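Local coordinates for haloperoxidase (PDB 1QHB), which catalyses the vanadate-dependent bromination of organic substrates with hydrogen peroxide, as a homododecamer that also binds one calcium ion per subunit, at residues 20-25 with 574-579. Numbering follows the deposited sequence.
Sequences VAAAEL and QSLTYG
With CG anti to its carbonyl carbon (chi1 -58°) and CD1 carried on to the far end of an extended chain (chi2 173°), Leu576 reaches straight at the helix of residues 20-25, and its CD1 methyl makes every close approach between the two segments. That methyl settles on the backbone between Ala21 and Ala22, 3.5 Å from Ala22 CA and 3.8 Å from the carbonyl carbon Ala21 C. The two alanine methyls border the spot: Ala21 CB lies 4.1 Å and Ala22 CB 3.9 Å from Leu576 CD1. Alanine suits both positions because its short side chain leaves the helix backbone within reach of a leucine tip. One turn on from Ala21, Leu25 stretches toward the same methyl and brings its own CD1 to 4.3 Å of Leu576 CD1, a looser, methyl-to-methyl approach. This methyl joins the N-terminal helix 11-28 to the chain just after helix 553-574, parts of the chain separated by almost the whole sequence; the contact itself lies away from the vanadate and calcium sites. The turn that presents Leu576 is braced by Thr577: Thr577 OG1 donates to Gln574 O at 2.5 Å, in the carbonyl plane, while its backbone N donates to the same oxygen. Threonine suits the place because its hydroxyl, carried on CB, stays close to the backbone and can turn back to the preceding turn (chi1 63°). Neighbouring subunits of the dodecamer pack against the contact: Leu134 of a second subunit packs on Ala22, Leu8 of a third on Ala21, and Leu576 also meets Gln9 of that third subunit and Pro4 of a fourth.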
ATOM      1  N   VAL A  20      -4.649 -10.298 -12.879  1.00  8.54           N
ATOM      2  CA  VAL A  20      -4.396  -8.890 -12.625  1.00  9.66           C
ATOM      3  C   VAL A  20      -3.362  -8.380 -13.617  1.00 11.13           C
ATOM      4  O   VAL A  20      -3.469  -7.289 -14.190  1.00 12.08           O
ATOM      5  CB  VAL A  20      -3.920  -8.622 -11.151  1.00 13.56           C
ATOM      6  CG1 VAL A  20      -3.468  -7.209 -10.852  1.00  7.27           C
ATOM      7  CG2 VAL A  20      -5.084  -9.036 -10.247  1.00  6.16           C
ATOM      8  N   ALA A  21      -2.306  -9.165 -13.840  1.00  7.20           N
ATOM      9  CA  ALA A  21      -1.254  -8.811 -14.788  1.00  7.94           C
ATOM     10  C   ALA A  21      -1.861  -8.586 -16.175  1.00  9.50           C
ATOM     11  O   ALA A  21      -1.500  -7.660 -16.914  1.00 10.44           O
ATOM     12  CB  ALA A  21      -0.210  -9.925 -14.887  1.00  4.22           C
ATOM     13  N   ALA A  22      -2.823  -9.425 -16.630  1.00 11.01           N
ATOM     14  CA  ALA A  22      -3.442  -9.206 -17.913  1.00  9.07           C
ATOM     15  C   ALA A  22      -4.247  -7.906 -17.932  1.00  8.86           C
ATOM     16  O   ALA A  22      -4.244  -7.193 -18.932  1.00 10.03           O
ATOM     17  CB  ALA A  22      -4.392 -10.340 -18.350  1.00  5.90           C
ATOM     18  N   ALA A  23      -4.881  -7.633 -16.805  1.00  7.33           N
ATOM     19  CA  ALA A  23      -5.680  -6.423 -16.665  1.00 10.28           C
ATOM     20  C   ALA A  23      -4.763  -5.203 -16.774  1.00 10.36           C
ATOM     21  O   ALA A  23      -5.154  -4.196 -17.368  1.00 12.38           O
ATOM     22  CB  ALA A  23      -6.385  -6.438 -15.294  1.00  5.90           C
ATOM     23  N   GLU A  24      -3.603  -5.258 -16.148  1.00 11.35           N
ATOM     24  CA  GLU A  24      -2.582  -4.221 -16.224  1.00 12.61           C
ATOM     25  C   GLU A  24      -2.020  -4.043 -17.628  1.00  9.88           C
ATOM     26  O   GLU A  24      -1.821  -2.936 -18.096  1.00 11.45           O
ATOM     27  CB  GLU A  24      -1.432  -4.560 -15.260  1.00  6.33           C
ATOM     28  CG  GLU A  24      -1.846  -4.351 -13.815  1.00 24.70           C
ATOM     29  CD  GLU A  24      -0.788  -4.763 -12.807  1.00 36.08           C
ATOM     30  OE1 GLU A  24       0.220  -5.376 -13.226  1.00 44.82           O
ATOM     31  OE2 GLU A  24      -0.940  -4.466 -11.598  1.00 40.94           O
ATOM     32  N   LEU A  25      -1.833  -5.169 -18.340  1.00  9.68           N
ATOM     33  CA  LEU A  25      -1.410  -5.078 -19.731  1.00 10.68           C
ATOM     34  C   LEU A  25      -2.445  -4.241 -20.496  1.00 12.73           C
ATOM     35  O   LEU A  25      -2.092  -3.365 -21.280  1.00 11.55           O
ATOM     36  CB  LEU A  25      -1.297  -6.475 -20.344  1.00  9.87           C
ATOM     37  CG  LEU A  25      -0.750  -6.609 -21.774  1.00 19.95           C
ATOM     38  CD1 LEU A  25      -0.066  -7.969 -21.965  1.00 23.31           C
ATOM     39  CD2 LEU A  25      -1.881  -6.585 -22.775  1.00 25.85           C
ATOM     40  N   GLN A 574      -4.172 -13.238 -23.337  1.00 10.12           N
ATOM     41  CA  GLN A 574      -4.163 -14.671 -23.110  1.00  9.01           C
ATOM     42  C   GLN A 574      -2.786 -15.276 -23.155  1.00 11.76           C
ATOM     43  O   GLN A 574      -2.569 -16.359 -22.582  1.00 12.77           O
ATOM     44  CB  GLN A 574      -5.052 -15.355 -24.163  1.00  8.23           C
ATOM     45  CG  GLN A 574      -6.517 -15.257 -23.705  1.00  9.07           C
ATOM     46  CD  GLN A 574      -7.413 -16.073 -24.663  1.00 14.75           C
ATOM     47  OE1 GLN A 574      -6.948 -16.743 -25.569  1.00 13.43           O
ATOM     48  NE2 GLN A 574      -8.713 -16.000 -24.421  1.00  6.69           N
ATOM     49  N   SER A 575      -1.789 -14.593 -23.700  1.00 10.99           N
ATOM     50  CA  SER A 575      -0.441 -15.116 -23.765  1.00 10.96           C
ATOM     51  C   SER A 575       0.160 -15.195 -22.376  1.00 12.36           C
ATOM     52  O   SER A 575       1.057 -16.009 -22.165  1.00 12.47           O
ATOM     53  CB  SER A 575       0.462 -14.278 -24.674  1.00 10.16           C
ATOM     54  OG  SER A 575       0.703 -13.004 -24.098  1.00 18.93           O
ATOM     55  N   LEU A 576      -0.348 -14.463 -21.379  1.00 11.21           N
ATOM     56  CA  LEU A 576       0.174 -14.558 -20.031  1.00 10.11           C
ATOM     57  C   LEU A 576      -0.247 -15.840 -19.349  1.00 11.66           C
ATOM     58  O   LEU A 576       0.355 -16.165 -18.344  1.00 14.05           O
ATOM     59  CB  LEU A 576      -0.264 -13.365 -19.196  1.00 13.30           C
ATOM     60  CG  LEU A 576       0.147 -11.981 -19.754  1.00 19.12           C
ATOM     61  CD1 LEU A 576      -0.525 -10.920 -18.900  1.00 17.12           C
ATOM     62  CD2 LEU A 576       1.653 -11.813 -19.742  1.00 14.48           C
ATOM     63  N   THR A 577      -1.182 -16.618 -19.882  1.00 10.43           N
ATOM     64  CA  THR A 577      -1.647 -17.813 -19.209  1.00 10.77           C
ATOM     65  C   THR A 577      -0.908 -19.090 -19.471  1.00 11.71           C
ATOM     66  O   THR A 577      -1.169 -20.057 -18.748  1.00 11.46           O
ATOM     67  CB  THR A 577      -3.141 -18.030 -19.626  1.00 12.00           C
ATOM     68  OG1 THR A 577      -3.211 -18.262 -21.049  1.00 12.13           O
ATOM     69  CG2 THR A 577      -3.970 -16.809 -19.323  1.00  3.97           C
ATOM     70  N   TYR A 578      -0.094 -19.193 -20.511  1.00 12.82           N
ATOM     71  CA  TYR A 578       0.565 -20.413 -20.926  1.00 13.93           C
ATOM     72  C   TYR A 578       2.004 -20.510 -20.399  1.00 18.21           C
ATOM     73  O   TYR A 578       2.703 -19.499 -20.338  1.00 17.47           O
ATOM     74  CB  TYR A 578       0.708 -20.505 -22.460  1.00 12.53           C
ATOM     75  CG  TYR A 578      -0.628 -20.378 -23.164  1.00 12.37           C
ATOM     76  CD1 TYR A 578      -1.517 -21.442 -23.269  1.00 14.21           C
ATOM     77  CD2 TYR A 578      -0.987 -19.158 -23.686  1.00 13.03           C
ATOM     78  CE1 TYR A 578      -2.746 -21.272 -23.880  1.00 16.44           C
ATOM     79  CE2 TYR A 578      -2.206 -18.983 -24.322  1.00 16.54           C
ATOM     80  CZ  TYR A 578      -3.070 -20.044 -24.405  1.00 17.72           C
ATOM     81  OH  TYR A 578      -4.290 -19.811 -25.033  1.00 19.76           O
ATOM     82  N   GLY A 579       2.429 -21.735 -20.091  1.00 16.43           N
ATOM     83  CA  GLY A 579       3.827 -21.838 -19.627  1.00 19.21           C
ATOM     84  C   GLY A 579       4.701 -22.223 -20.832  1.00 22.73           C
ATOM     85  O   GLY A 579       5.919 -22.043 -20.782  1.00 25.11           O
TER